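Local coordinates for EAL domain protein (Vibrio cholerae serotype O1, PDB 6IJ2) that degrades cyclic dinucleotides as an EAL-domain phosphodiesterase acting on c-di-GMP and cGAMP, held here with the linear product 5'-pGpG and calcium ions, at residues Ile177-Met182 / Leu233-Tyr238; Val193-Met198 / Phe223-Ala228. The protein carries 1 engineered substitution. All coordinates share one frame; numbering follows the deposited sequence.

Contact 1 (Ile177-Met182 / Leu233-Tyr238). With nucleotides of chain B.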
loop_
_atom_site.group_PDB
_atom_site.type_symbol
_atom_site.label_atom_id
_atom_site.label_comp_id
_atom_site.label_asym_id
_atom_site.label_seq_id
_atom_site.Cartn_x
_atom_site.Cartn_y
_atom_site.Cartn_z
ATOM N N ILE A 177 6.430 14.957 -5.870
ATOM C CA ILE A 177 6.150 14.961 -4.443
ATOM C C ILE A 177 5.438 13.662 -4.072
ATOM O O ILE A 177 4.684 13.094 -4.868
ATOM C CB ILE A 177 5.311 16.211 -4.074
ATOM C CG1 ILE A 177 6.241 17.438 -4.024
ATOM C CG2 ILE A 177 4.573 16.035 -2.763
ATOM C CD1 ILE A 177 5.542 18.765 -3.873
ATOM N N VAL A 178 5.712 13.162 -2.871
ATOM C CA VAL A 178 4.914 12.089 -2.275
ATOM C C VAL A 178 4.320 12.645 -0.992
ATOM O O VAL A 178 5.058 13.113 -0.116
ATOM C CB VAL A 178 5.732 10.813 -2.021
ATOM C CG1 VAL A 178 4.942 9.839 -1.143
ATOM C CG2 VAL A 178 5.988 10.105 -3.322
ATOM N N LYS A 179 2.985 12.661 -0.913
ATOM C CA LYS A 179 2.284 13.114 0.285
ATOM C C LYS A 179 2.097 11.932 1.220
ATOM O O LYS A 179 1.597 10.887 0.801
ATOM C CB LYS A 179 0.926 13.730 -0.070
ATOM C CG LYS A 179 1.102 14.946 -0.964
ATOM C CD LYS A 179 0.366 16.185 -0.433
ATOM C CE LYS A 179 -1.054 16.161 -0.753
ATOM N NZ LYS A 179 -1.798 17.408 -0.335
ATOM N N VAL A 180 2.504 12.090 2.476
ATOM C CA VAL A 180 2.462 10.987 3.438
ATOM C C VAL A 180 1.188 11.107 4.253
ATOM O O VAL A 180 0.955 12.130 4.913
ATOM C CB VAL A 180 3.703 10.975 4.342
ATOM C CG1 VAL A 180 3.592 9.817 5.356
ATOM C CG2 VAL A 180 4.950 10.815 3.499
ATOM N N ASP A 181 0.395 10.031 4.242
ATOM C CA ASP A 181 -0.910 10.026 4.885
ATOM C C ASP A 181 -0.782 10.359 6.366
ATOM O O ASP A 181 0.178 9.962 7.031
ATOM C CB ASP A 181 -1.560 8.651 4.721
ATOM C CG ASP A 181 -2.935 8.585 5.333
ATOM O OD1 ASP A 181 -3.876 9.125 4.732
ATOM O OD2 ASP A 181 -3.080 8.005 6.422
ATOM N N MET A 182 -1.789 11.051 6.897
ATOM C CA MET A 182 -1.721 11.479 8.290
ATOM C C MET A 182 -1.660 10.304 9.255
ATOM O O MET A 182 -1.152 10.459 10.374
ATOM C CB MET A 182 -2.914 12.360 8.642
ATOM C CG MET A 182 -4.249 11.684 8.641
ATOM S SD MET A 182 -5.489 12.898 9.137
ATOM C CE MET A 182 -6.670 11.799 9.898
ATOM N N LEU A 233 8.056 20.237 3.572
ATOM C CA LEU A 233 6.679 20.577 3.236
ATOM C C LEU A 233 5.711 19.870 4.174
ATOM O O LEU A 233 5.771 18.641 4.344
ATOM C CB LEU A 233 6.366 20.206 1.785
ATOM C CG LEU A 233 7.265 20.821 0.721
ATOM C CD1 LEU A 233 6.805 20.412 -0.679
ATOM C CD2 LEU A 233 7.274 22.336 0.874
ATOM N N MET A 234 4.803 20.638 4.776
ATOM C CA MET A 234 3.799 20.063 5.660
ATOM C C MET A 234 2.441 20.705 5.408
ATOM O O MET A 234 2.332 21.818 4.882
ATOM C CB MET A 234 4.185 20.226 7.141
ATOM C CG MET A 234 5.482 19.499 7.506
ATOM S SD MET A 234 5.734 19.454 9.285
ATOM C CE MET A 234 7.524 19.375 9.412
ATOM N N GLN A 235 1.406 19.979 5.810
ATOM C CA GLN A 235 0.026 20.402 5.649
ATOM C C GLN A 235 -0.754 19.855 6.834
ATOM O O GLN A 235 -0.441 18.772 7.335
ATOM C CB GLN A 235 -0.519 19.877 4.314
ATOM C CG GLN A 235 -1.901 20.286 3.961
ATOM C CD GLN A 235 -2.318 19.759 2.594
ATOM O OE1 GLN A 235 -1.516 19.165 1.854
ATOM N NE2 GLN A 235 -3.568 19.966 2.258
ATOM N N GLY A 236 -1.748 20.595 7.299
ATOM C CA GLY A 236 -2.560 20.074 8.384
ATOM C C GLY A 236 -3.217 21.172 9.195
ATOM O O GLY A 236 -2.862 22.347 9.119
ATOM N N TYR A 237 -4.193 20.743 10.008
ATOM C CA TYR A 237 -4.923 21.664 10.875
ATOM C C TYR A 237 -3.992 22.466 11.776
ATOM O O TYR A 237 -4.316 23.600 12.141
ATOM C CB TYR A 237 -5.930 20.896 11.732
ATOM C CG TYR A 237 -7.124 20.330 10.981
ATOM C CD1 TYR A 237 -7.369 20.660 9.648
ATOM C CD2 TYR A 237 -8.012 19.480 11.615
ATOM C CE1 TYR A 237 -8.465 20.142 8.972
ATOM C CE2 TYR A 237 -9.105 18.950 10.948
ATOM C CZ TYR A 237 -9.331 19.288 9.628
ATOM O OH TYR A 237 -10.426 18.765 8.971
ATOM N N TYR A 238 -2.847 21.895 12.164
ATOM C CA TYR A 238 -1.909 22.653 12.987
ATOM C C TYR A 238 -1.505 23.955 12.312
ATOM O O TYR A 238 -1.291 24.967 12.989
ATOM C CB TYR A 238 -0.668 21.820 13.296
ATOM C CG TYR A 238 0.356 22.590 14.099
ATOM C CD1 TYR A 238 0.081 22.999 15.395
ATOM C CD2 TYR A 238 1.591 22.923 13.552
ATOM C CE1 TYR A 238 1.005 23.726 16.133
ATOM C CE2 TYR A 238 2.529 23.651 14.286
ATOM C CZ TYR A 238 2.228 24.038 15.576
ATOM O OH TYR A 238 3.144 24.751 16.312
ATOM O OP3 G B 1 -5.470 13.231 1.326
ATOM P P G B 1 -6.823 13.457 0.890
ATOM O OP1 G B 1 -6.870 14.395 -0.189
ATOM O OP2 G B 1 -7.374 12.162 0.666
ATOM O "O5'" G B 1 -7.507 14.046 2.178
ATOM C "C5'" G B 1 -7.816 15.431 2.295
ATOM C "C4'" G B 1 -8.751 15.650 3.460
ATOM O "O4'" G B 1 -7.983 15.776 4.673
ATOM C "C3'" G B 1 -9.636 16.901 3.397
ATOM O "O3'" G B 1 -10.992 16.638 3.695
ATOM C "C2'" G B 1 -9.063 17.787 4.494
ATOM O "O2'" G B 1 -9.981 18.602 5.162
ATOM C "C1'" G B 1 -8.559 16.750 5.483
ATOM N N9 G B 1 -7.536 17.269 6.379
ATOM C C8 G B 1 -6.572 18.198 6.082
ATOM N N7 G B 1 -5.787 18.458 7.087
ATOM C C5 G B 1 -6.255 17.645 8.105
ATOM C C6 G B 1 -5.796 17.485 9.437
ATOM O O6 G B 1 -4.871 18.055 9.999
ATOM N N1 G B 1 -6.563 16.564 10.136
ATOM C C2 G B 1 -7.626 15.877 9.614
ATOM N N2 G B 1 -8.225 15.020 10.437
ATOM N N3 G B 1 -8.054 16.004 8.372
ATOM C C4 G B 1 -7.327 16.897 7.678
#
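Strand 177-180 and the start of strand 233-244 do not pair directly; strand 211-214 runs between them, and the closest CA atoms, those of Lys179 and Met234, stay 8.9 Å apart. Side chains bridge the gap. The chain of Lys179 bends at chi2 (-128°) and chi3 (-80°), which swings its ammonium group over to Gln235. NZ gives a hydrogen bond of 2.8 Å to Gln235 OE1, in the carbonyl plane and on a lone pair, with a C=O...N angle of 134°. Two residues earlier on each strand, farther from the nucleotide, Ile177 CD1 meets Leu233 CD1 at 3.8 Å, the two side chains crossing at about a right angle. These are strands six and eight of the modified TIM barrel of the EAL domain, and the polar pair lies at its metal site. Lys179 also forms a salt bridge with Glu128, and Gln235 NE2 bonds to Glu45; both acids bind calcium. The nucleotide G1 of chain B reaches both segments. Tyr237 N donates an almost straight 2.8 Å bond to its O6, and the base lies over one face of the Tyr237 ring, with C6 3.4 Å above the plane. Met182 CE touches N2 of the same base at 3.6 Å.

Contact 2 (Val193-Met198 / Phe223-Ala228)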
loop_
_atom_site.group_PDB
_atom_site.type_symbol
_atom_site.label_atom_id
_atom_site.label_comp_id
_atom_site.label_asym_id
_atom_site.label_seq_id
_atom_site.Cartn_x
_atom_site.Cartn_y
_atom_site.Cartn_z
ATOM N N VAL A 193 7.519 2.832 16.214
ATOM C CA VAL A 193 7.294 2.144 14.944
ATOM C C VAL A 193 7.095 3.150 13.817
ATOM O O VAL A 193 7.689 3.028 12.737
ATOM C CB VAL A 193 6.100 1.184 15.047
ATOM C CG1 VAL A 193 5.719 0.713 13.636
ATOM C CG2 VAL A 193 6.440 -0.012 15.962
ATOM N N ARG A 194 6.254 4.159 14.045
ATOM C CA ARG A 194 6.055 5.174 13.019
ATOM C C ARG A 194 7.334 5.966 12.764
ATOM O O ARG A 194 7.606 6.358 11.623
ATOM C CB ARG A 194 4.899 6.106 13.409
ATOM C CG ARG A 194 3.520 5.500 13.160
ATOM C CD ARG A 194 2.382 6.407 13.605
ATOM N NE ARG A 194 1.104 5.963 13.045
ATOM C CZ ARG A 194 0.429 4.879 13.447
ATOM N NH1 ARG A 194 0.888 4.107 14.435
ATOM N NH2 ARG A 194 -0.723 4.556 12.857
ATOM N N GLN A 195 8.146 6.177 13.807
ATOM C CA GLN A 195 9.437 6.837 13.630
ATOM C C GLN A 195 10.340 6.050 12.689
ATOM O O GLN A 195 10.986 6.630 11.810
ATOM C CB GLN A 195 10.117 7.014 14.988
ATOM C CG GLN A 195 9.394 8.021 15.875
ATOM C CD GLN A 195 9.922 8.056 17.287
ATOM O OE1 GLN A 195 10.921 7.417 17.608
ATOM N NE2 GLN A 195 9.232 8.788 18.151
ATOM N N SER A 196 10.396 4.728 12.852
ATOM C CA SER A 196 11.241 3.929 11.972
ATOM C C SER A 196 10.684 3.885 10.560
ATOM O O SER A 196 11.451 3.890 9.592
ATOM C CB SER A 196 11.411 2.502 12.515
ATOM O OG SER A 196 12.214 2.516 13.686
ATOM N N ILE A 197 9.352 3.816 10.417
ATOM C CA ILE A 197 8.753 3.855 9.080
ATOM C C ILE A 197 9.131 5.147 8.371
ATOM O O ILE A 197 9.548 5.143 7.207
ATOM C CB ILE A 197 7.222 3.693 9.157
ATOM C CG1 ILE A 197 6.849 2.290 9.617
ATOM C CG2 ILE A 197 6.583 3.954 7.787
ATOM C CD1 ILE A 197 5.341 2.086 9.749
ATOM N N MET A 198 8.991 6.281 9.063
ATOM C CA MET A 198 9.275 7.554 8.410
ATOM C C MET A 198 10.764 7.739 8.160
ATOM O O MET A 198 11.152 8.270 7.113
ATOM C CB MET A 198 8.712 8.711 9.235
ATOM C CG MET A 198 8.959 10.109 8.642
ATOM S SD MET A 198 7.906 10.509 7.207
ATOM C CE MET A 198 6.626 9.310 7.370
ATOM N N PHE A 223 4.902 18.285 14.289
ATOM C CA PHE A 223 5.652 19.171 13.398
ATOM C C PHE A 223 7.133 19.155 13.739
ATOM O O PHE A 223 7.988 19.043 12.848
ATOM C CB PHE A 223 5.090 20.595 13.488
ATOM C CG PHE A 223 6.127 21.684 13.332
ATOM C CD1 PHE A 223 6.505 22.120 12.075
ATOM C CD2 PHE A 223 6.701 22.290 14.441
ATOM C CE1 PHE A 223 7.445 23.140 11.926
ATOM C CE2 PHE A 223 7.637 23.299 14.298
ATOM C CZ PHE A 223 8.013 23.718 13.039
ATOM N N ALA A 224 7.457 19.236 15.033
ATOM C CA ALA A 224 8.858 19.386 15.419
ATOM C C ALA A 224 9.635 18.105 15.153
ATOM O O ALA A 224 10.809 18.153 14.750
ATOM C CB ALA A 224 8.967 19.780 16.895
ATOM N N TRP A 225 9.006 16.952 15.385
ATOM C CA TRP A 225 9.661 15.693 15.068
ATOM C C TRP A 225 9.911 15.592 13.568
ATOM O O TRP A 225 11.019 15.253 13.130
ATOM C CB TRP A 225 8.823 14.505 15.581
ATOM C CG TRP A 225 9.620 13.265 15.544
ATOM C CD1 TRP A 225 10.346 12.717 16.580
ATOM C CD2 TRP A 225 9.842 12.423 14.413
ATOM N NE1 TRP A 225 11.001 11.614 16.150
ATOM C CE2 TRP A 225 10.709 11.397 14.829
ATOM C CE3 TRP A 225 9.392 12.435 13.087
ATOM C CZ2 TRP A 225 11.138 10.384 13.970
ATOM C CZ3 TRP A 225 9.821 11.429 12.232
ATOM C CH2 TRP A 225 10.684 10.418 12.678
ATOM N N LEU A 226 8.891 15.913 12.763
ATOM C CA LEU A 226 9.010 15.793 11.311
ATOM C C LEU A 226 10.047 16.764 10.757
ATOM O O LEU A 226 10.812 16.414 9.849
ATOM C CB LEU A 226 7.645 16.038 10.664
ATOM C CG LEU A 226 6.632 14.933 10.975
ATOM C CD1 LEU A 226 5.235 15.452 10.677
ATOM C CD2 LEU A 226 6.965 13.699 10.152
ATOM N N LYS A 227 10.116 17.962 11.327
ATOM C CA LYS A 227 11.107 18.936 10.867
ATOM C C LYS A 227 12.514 18.436 11.154
ATOM O O LYS A 227 13.418 18.568 10.317
ATOM C CB LYS A 227 10.874 20.288 11.533
ATOM C CG LYS A 227 11.794 21.408 11.006
ATOM C CD LYS A 227 11.428 22.752 11.623
ATOM C CE LYS A 227 12.423 23.848 11.239
ATOM N NZ LYS A 227 13.684 23.706 12.032
ATOM N N ALA A 228 12.719 17.858 12.339
ATOM C CA ALA A 228 14.041 17.336 12.668
ATOM C C ALA A 228 14.406 16.162 11.771
ATOM O O ALA A 228 15.578 15.996 11.407
ATOM C CB ALA A 228 14.090 16.915 14.137
HETATM O O HOH W 1 12.891 10.173 17.819
#
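Helices 192-207 and 220-229 run side by side in roughly the same direction, with the short segments 193-198 and 223-228 crossing at -34° and their axes 11.9 Å apart at closest approach. They are successive helices of the TIM-like barrel of the EAL domain, joined through strand 211-214, and they pack on its outside. At this spacing the gap is filled by large side chains, chiefly Trp225. CG of Trp225 stands anti to the backbone N (chi1 -167°), which carries the indole across to the other helix.

Gln195 meets the indole with its aliphatic part. Its CG lies 3.5 Å from Trp225 CZ2, and CB also touches that atom. The Gln195 chain continues extended past the ring, and its amide plane is tilted only 18° from the indole plane. The amide has its strongest polar partner outside the pair: NE2 donates to the carbonyl O of Ile188. The Ile188 side chain also touches Trp225 and Met198, so the loop before helix 192-207 takes part in the packing.

Met198 approaches the six-membered ring at its edge, near the ring plane, with CG 3.9 Å from Trp225 CZ3. The same CG lies 4.4 Å from Leu226 CD2, a looser apolar contact on the buried side. Away from this interface, helix 192-207 faces the second subunit, where Arg194 forms a salt bridge with Asp172 of that chain.

A water satisfies the indole N-H. It lies in the ring plane and accepts a 2.9 Å hydrogen bond from Trp225 NE1. The same water O donates only a weak bond to Gln195 OE1, with 3.4 Å between the two oxygens.

How the contacts relate
Both contacts lie in the EAL domain, with centres about 12 Å apart. Along the chain the order is strand 177-180, helix 192-207, helix 220-229, strand 233-244, so contact 2 is nested inside the loop closed by contact 1. Contact 1 is inside the barrel, beside the calcium and nucleotide sites. Contact 2 is in the helical layer outside. The two touch directly. Met234 CE packs against Leu226 CB at 3.6 Å, and Val180 CG1 meets Met198 CE at 3.7 Å. The helix pair therefore rests on the outer side of the strands that carry Lys179 and Gln235, and connects this part of the catalytic barrel to the subunit interface.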